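Uncharacterized protein (Deinococcus radiodurans, PDB 3GG7) is of unknown function but binds manganese and, as a TatD-type member of the metallo-dependent hydrolases, probably hydrolyses ester bonds. Local coordinates at residues 133-147 / 156-168. Residues are numbered along the deposited sequence; the frame is centred on the assembly and turned at random.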
loop_
_atom_site.group_PDB
_atom_site.type_symbol
_atom_site.label_atom_id
_atom_site.label_comp_id
_atom_site.label_asym_id
_atom_site.label_seq_id
_atom_site.Cartn_x
_atom_site.Cartn_y
_atom_site.Cartn_z
ATOM N N LEU A 133 11.339 -6.980 -6.222
ATOM C CA LEU A 133 12.446 -6.066 -6.471
ATOM C C LEU A 133 13.050 -6.259 -7.858
ATOM O O LEU A 133 13.409 -5.282 -8.512
ATOM C CB LEU A 133 13.506 -6.193 -5.385
ATOM C CG LEU A 133 13.063 -5.771 -3.979
ATOM C CD1 LEU A 133 14.173 -5.905 -2.977
ATOM C CD2 LEU A 133 12.547 -4.355 -3.996
ATOM N N ASN A 134 13.143 -7.496 -8.332
ATOM C CA ASN A 134 13.623 -7.749 -9.706
ATOM C C ASN A 134 12.708 -7.051 -10.710
ATOM O O ASN A 134 13.159 -6.394 -11.664
ATOM C CB ASN A 134 13.722 -9.256 -10.001
ATOM C CG ASN A 134 14.850 -9.927 -9.230
ATOM O OD1 ASN A 134 15.759 -9.260 -8.772
ATOM N ND2 ASN A 134 14.761 -11.237 -9.051
ATOM N N CYS A 135 11.398 -7.129 -10.463
ATOM C CA CYS A 135 10.425 -6.489 -11.370
ATOM C C CYS A 135 10.564 -4.980 -11.352
ATOM O O CYS A 135 10.462 -4.355 -12.380
ATOM C CB CYS A 135 8.969 -6.872 -11.014
ATOM S SG CYS A 135 8.534 -8.589 -11.306
ATOM N N LEU A 136 10.745 -4.402 -10.172
ATOM C CA LEU A 136 10.865 -2.955 -10.046
ATOM C C LEU A 136 12.170 -2.489 -10.687
ATOM O O LEU A 136 12.198 -1.448 -11.339
ATOM C CB LEU A 136 10.831 -2.523 -8.591
ATOM C CG LEU A 136 9.467 -2.692 -7.916
ATOM C CD1 LEU A 136 9.566 -2.382 -6.433
ATOM C CD2 LEU A 136 8.414 -1.821 -8.592
ATOM N N GLU A 137 13.232 -3.256 -10.480
ATOM C CA GLU A 137 14.532 -2.901 -11.085
ATOM C C GLU A 137 14.441 -2.915 -12.611
ATOM O O GLU A 137 15.076 -2.094 -13.285
ATOM C CB GLU A 137 15.633 -3.837 -10.624
ATOM C CG GLU A 137 16.990 -3.351 -11.086
ATOM C CD GLU A 137 18.137 -3.976 -10.346
ATOM O OE1 GLU A 137 19.247 -3.408 -10.438
ATOM O OE2 GLU A 137 17.942 -5.014 -9.687
ATOM N N ALA A 138 13.647 -3.833 -13.153
ATOM C CA ALA A 138 13.463 -3.975 -14.593
ATOM C C ALA A 138 12.532 -2.917 -15.187
ATOM O O ALA A 138 12.501 -2.712 -16.406
ATOM C CB ALA A 138 12.937 -5.365 -14.909
ATOM N N ASN A 139 11.767 -2.252 -14.318
ATOM C CA ASN A 139 10.767 -1.275 -14.724
ATOM C C ASN A 139 10.869 -0.008 -13.878
ATOM O O ASN A 139 9.905 0.347 -13.205
ATOM C CB ASN A 139 9.357 -1.878 -14.520
ATOM C CG ASN A 139 9.066 -3.037 -15.445
ATOM O OD1 ASN A 139 8.607 -2.839 -16.572
ATOM N ND2 ASN A 139 9.307 -4.261 -14.972
ATOM N N PRO A 140 12.036 0.689 -13.900
ATOM C CA PRO A 140 12.244 1.852 -13.036
ATOM C C PRO A 140 11.376 3.058 -13.376
ATOM O O PRO A 140 11.175 3.903 -12.517
ATOM C CB PRO A 140 13.734 2.196 -13.245
ATOM C CG PRO A 140 14.036 1.674 -14.559
ATOM C CD PRO A 140 13.219 0.434 -14.737
ATOM N N ARG A 141 10.823 3.118 -14.583
ATOM C CA ARG A 141 9.981 4.250 -14.968
ATOM C C ARG A 141 8.489 4.035 -14.659
ATOM O O ARG A 141 7.661 4.866 -15.022
ATOM C CB ARG A 141 10.167 4.551 -16.450
ATOM C CG ARG A 141 11.544 5.064 -16.787
ATOM C CD ARG A 141 11.618 5.407 -18.243
ATOM N NE ARG A 141 12.980 5.763 -18.624
ATOM C CZ ARG A 141 13.872 4.936 -19.173
ATOM N NH1 ARG A 141 13.569 3.664 -19.434
ATOM N NH2 ARG A 141 15.085 5.392 -19.471
ATOM N N SER A 142 8.168 2.944 -13.963
ATOM C CA SER A 142 6.780 2.667 -13.562
ATOM C C SER A 142 6.281 3.623 -12.476
ATOM O O SER A 142 5.064 3.783 -12.280
ATOM C CB SER A 142 6.620 1.218 -13.103
ATOM O OG SER A 142 7.528 0.907 -12.078
ATOM N N GLY A 143 7.207 4.252 -11.769
ATOM C CA GLY A 143 6.885 5.282 -10.805
ATOM C C GLY A 143 7.563 5.057 -9.477
ATOM O O GLY A 143 8.694 4.556 -9.429
ATOM N N THR A 144 6.899 5.459 -8.394
ATOM C CA THR A 144 7.460 5.404 -7.042
ATOM C C THR A 144 6.864 4.227 -6.294
ATOM O O THR A 144 5.654 4.225 -6.031
ATOM C CB THR A 144 7.193 6.700 -6.241
ATOM O OG1 THR A 144 7.744 7.799 -6.970
ATOM C CG2 THR A 144 7.824 6.627 -4.812
ATOM N N PRO A 145 7.675 3.210 -5.972
ATOM C CA PRO A 145 7.134 2.012 -5.342
ATOM C C PRO A 145 7.102 2.103 -3.843
ATOM O O PRO A 145 8.128 2.370 -3.200
ATOM C CB PRO A 145 8.106 0.910 -5.779
ATOM C CG PRO A 145 9.411 1.601 -6.057
ATOM C CD PRO A 145 9.098 3.054 -6.341
ATOM N N ILE A 146 5.936 1.878 -3.255
ATOM C CA ILE A 146 5.827 1.756 -1.820
ATOM C C ILE A 146 5.625 0.297 -1.480
ATOM O O ILE A 146 4.652 -0.325 -1.932
ATOM C CB ILE A 146 4.596 2.515 -1.273
ATOM C CG1 ILE A 146 4.586 3.964 -1.752
ATOM C CG2 ILE A 146 4.595 2.447 0.246
ATOM C CD1 ILE A 146 3.203 4.666 -1.540
ATOM N N LEU A 147 6.507 -0.255 -0.665
ATOM C CA LEU A 147 6.330 -1.607 -0.225
ATOM C C LEU A 147 5.463 -1.588 1.004
ATOM O O LEU A 147 5.844 -1.111 2.073
ATOM C CB LEU A 147 7.692 -2.281 0.030
ATOM C CG LEU A 147 8.560 -2.309 -1.215
ATOM C CD1 LEU A 147 9.849 -3.057 -0.867
ATOM C CD2 LEU A 147 7.878 -2.979 -2.373
ATOM N N GLU A 156 17.177 -7.969 1.890
ATOM C CA GLU A 156 16.289 -7.510 0.824
ATOM C C GLU A 156 15.805 -6.066 1.032
ATOM O O GLU A 156 15.590 -5.336 0.052
ATOM C CB GLU A 156 15.091 -8.465 0.697
ATOM C CG GLU A 156 15.451 -9.787 0.043
ATOM C CD GLU A 156 14.480 -10.905 0.361
ATOM O OE1 GLU A 156 14.212 -11.149 1.557
ATOM O OE2 GLU A 156 13.997 -11.547 -0.588
ATOM N N LEU A 157 15.630 -5.671 2.287
ATOM C CA LEU A 157 15.222 -4.311 2.625
ATOM C C LEU A 157 16.295 -3.315 2.187
ATOM O O LEU A 157 15.987 -2.273 1.593
ATOM C CB LEU A 157 14.934 -4.183 4.122
ATOM C CG LEU A 157 14.673 -2.763 4.640
ATOM C CD1 LEU A 157 13.585 -2.103 3.820
ATOM C CD2 LEU A 157 14.324 -2.803 6.114
ATOM N N ARG A 158 17.564 -3.643 2.465
ATOM C CA ARG A 158 18.669 -2.790 2.044
ATOM C C ARG A 158 18.626 -2.614 0.534
ATOM O O ARG A 158 18.786 -1.520 0.025
ATOM C CB ARG A 158 20.021 -3.366 2.505
ATOM N N ARG A 159 18.349 -3.691 -0.192
ATOM C CA ARG A 159 18.237 -3.599 -1.643
ATOM C C ARG A 159 17.044 -2.730 -2.081
ATOM O O ARG A 159 17.149 -1.931 -3.017
ATOM C CB ARG A 159 18.104 -4.989 -2.276
ATOM C CG ARG A 159 18.052 -4.968 -3.773
ATOM C CD ARG A 159 17.873 -6.356 -4.395
ATOM N NE ARG A 159 17.626 -6.218 -5.817
ATOM C CZ ARG A 159 16.931 -7.077 -6.571
ATOM N NH1 ARG A 159 16.373 -8.159 -6.048
ATOM N NH2 ARG A 159 16.777 -6.815 -7.848
ATOM N N ALA A 160 15.899 -2.928 -1.438
ATOM C CA ALA A 160 14.739 -2.103 -1.753
ATOM C C ALA A 160 15.033 -0.610 -1.567
ATOM O O ALA A 160 14.672 0.216 -2.399
ATOM C CB ALA A 160 13.583 -2.526 -0.874
ATOM N N ILE A 161 15.689 -0.284 -0.458
ATOM C CA ILE A 161 16.059 1.111 -0.203
ATOM C C ILE A 161 16.916 1.639 -1.358
ATOM O O ILE A 161 16.645 2.704 -1.920
ATOM C CB ILE A 161 16.779 1.245 1.126
ATOM C CG1 ILE A 161 15.823 0.965 2.285
ATOM C CG2 ILE A 161 17.371 2.665 1.266
ATOM C CD1 ILE A 161 16.512 0.593 3.575
ATOM N N SER A 162 17.907 0.844 -1.751
ATOM C CA SER A 162 18.793 1.187 -2.874
ATOM C C SER A 162 18.076 1.410 -4.212
ATOM O O SER A 162 18.516 2.213 -5.044
ATOM C CB SER A 162 19.872 0.096 -3.007
ATOM O OG SER A 162 19.408 -1.016 -3.768
ATOM N N LEU A 163 16.968 0.698 -4.421
ATOM C CA LEU A 163 16.136 0.827 -5.607
ATOM C C LEU A 163 15.119 1.985 -5.533
ATOM O O LEU A 163 14.312 2.175 -6.459
ATOM C CB LEU A 163 15.384 -0.488 -5.869
ATOM C CG LEU A 163 16.284 -1.615 -6.389
ATOM C CD1 LEU A 163 15.574 -2.956 -6.266
ATOM C CD2 LEU A 163 16.703 -1.351 -7.832
ATOM N N GLY A 164 15.145 2.745 -4.449
ATOM C CA GLY A 164 14.264 3.903 -4.302
ATOM C C GLY A 164 12.879 3.588 -3.761
ATOM O O GLY A 164 11.938 4.390 -3.949
ATOM N N CYS A 165 12.731 2.446 -3.085
ATOM C CA CYS A 165 11.432 2.101 -2.497
ATOM C C CYS A 165 11.150 2.945 -1.282
ATOM O O CYS A 165 12.072 3.360 -0.545
ATOM C CB CYS A 165 11.361 0.636 -2.083
ATOM S SG CYS A 165 11.361 -0.535 -3.449
ATOM N N TRP A 166 9.853 3.210 -1.091
ATOM C CA TRP A 166 9.291 3.716 0.152
ATOM C C TRP A 166 8.607 2.568 0.889
ATOM O O TRP A 166 8.522 1.471 0.344
ATOM C CB TRP A 166 8.276 4.828 -0.118
ATOM C CG TRP A 166 8.832 6.087 -0.736
ATOM C CD1 TRP A 166 9.640 6.199 -1.824
ATOM C CD2 TRP A 166 8.553 7.403 -0.306
ATOM N NE1 TRP A 166 9.906 7.522 -2.089
ATOM C CE2 TRP A 166 9.235 8.283 -1.171
ATOM C CE3 TRP A 166 7.792 7.928 0.745
ATOM C CZ2 TRP A 166 9.189 9.663 -1.018
ATOM C CZ3 TRP A 166 7.733 9.307 0.880
ATOM C CH2 TRP A 166 8.452 10.149 0.018
ATOM N N PHE A 167 8.120 2.809 2.107
ATOM C CA PHE A 167 7.549 1.781 2.949
ATOM C C PHE A 167 6.357 2.299 3.691
ATOM O O PHE A 167 6.433 3.373 4.271
ATOM C CB PHE A 167 8.614 1.275 3.957
ATOM C CG PHE A 167 9.886 0.887 3.290
ATOM C CD1 PHE A 167 10.063 -0.412 2.810
ATOM C CD2 PHE A 167 10.865 1.835 3.040
ATOM C CE1 PHE A 167 11.204 -0.760 2.128
ATOM C CE2 PHE A 167 12.012 1.502 2.340
ATOM C CZ PHE A 167 12.189 0.189 1.899
ATOM N N SER A 168 5.261 1.539 3.699
ATOM C CA SER A 168 4.165 1.843 4.579
ATOM C C SER A 168 4.087 0.747 5.623
ATOM O O SER A 168 4.073 -0.434 5.316
ATOM C CB SER A 168 2.833 2.065 3.811
ATOM O OG SER A 168 2.469 0.943 3.014
HETATM O O HOH W 1 19.305 -4.266 -7.034
HETATM O O HOH W 2 6.516 -1.728 4.755
#
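Glu156 meets Leu133 through its backbone: CD1 of Leu133 sits 3.4 Å from Glu156 O, while the Glu156 carboxylate hydrogen-bonds to Ser130 and Ser153. One turn on, Arg159 reaches across to helix 133-138. With CG anti to the backbone N (chi1 -177°) and the chain straight out to NE, its guanidinium slides over Leu133, whose CB lies against one face. Arg159 NH1 and NH2 both hydrogen-bond to Asn134 OD1; NH2 approaches in the amide plane, whereas NH1 comes from above it. Arg159 NH2 also forms a salt bridge to Glu137 OE2 (2.8 Å), and a water joins that oxygen to NE. A methionine in place of Arg159 would probably leave the Glu137 carboxylate without its countercharge and Asn134 OD1 without its two donors. Ala160 offers its CB to Leu133 CD2 and Leu147 CD1, both at 3.8 Å. Leu163 lies against one side of helix 133-138, CD1 on Leu133 CB and CD2 on Glu137 CG, before Gly164 ends its own helix in a Schellman motif. Cys165 then tucks SG among the side chains of Leu133, Leu136, Pro145 and Leu147. From here the strands pair: Trp166 N bonds to Pro145 O, Leu147 N to Trp166 O (2.8 Å) and Ser168 N to Leu147 O. The Trp166 indole takes Thr144 CG2 obliquely and packs against helix 227-243, on the sheet face away from helix 156-162; Phe167 and Leu147 lie on the helix side, Phe167 CE1 4.0 Å from Leu147 CD1. Ser168 OG hydrogen-bonds to Glu194 near His148, a predicted metal ligand. Strand 143-148, helix 154-162 and strand 166-169 form a beta-alpha-beta unit of the TatD family's TIM-barrel fold, with helix 133-138 packed beside helix 156-162 at 16°.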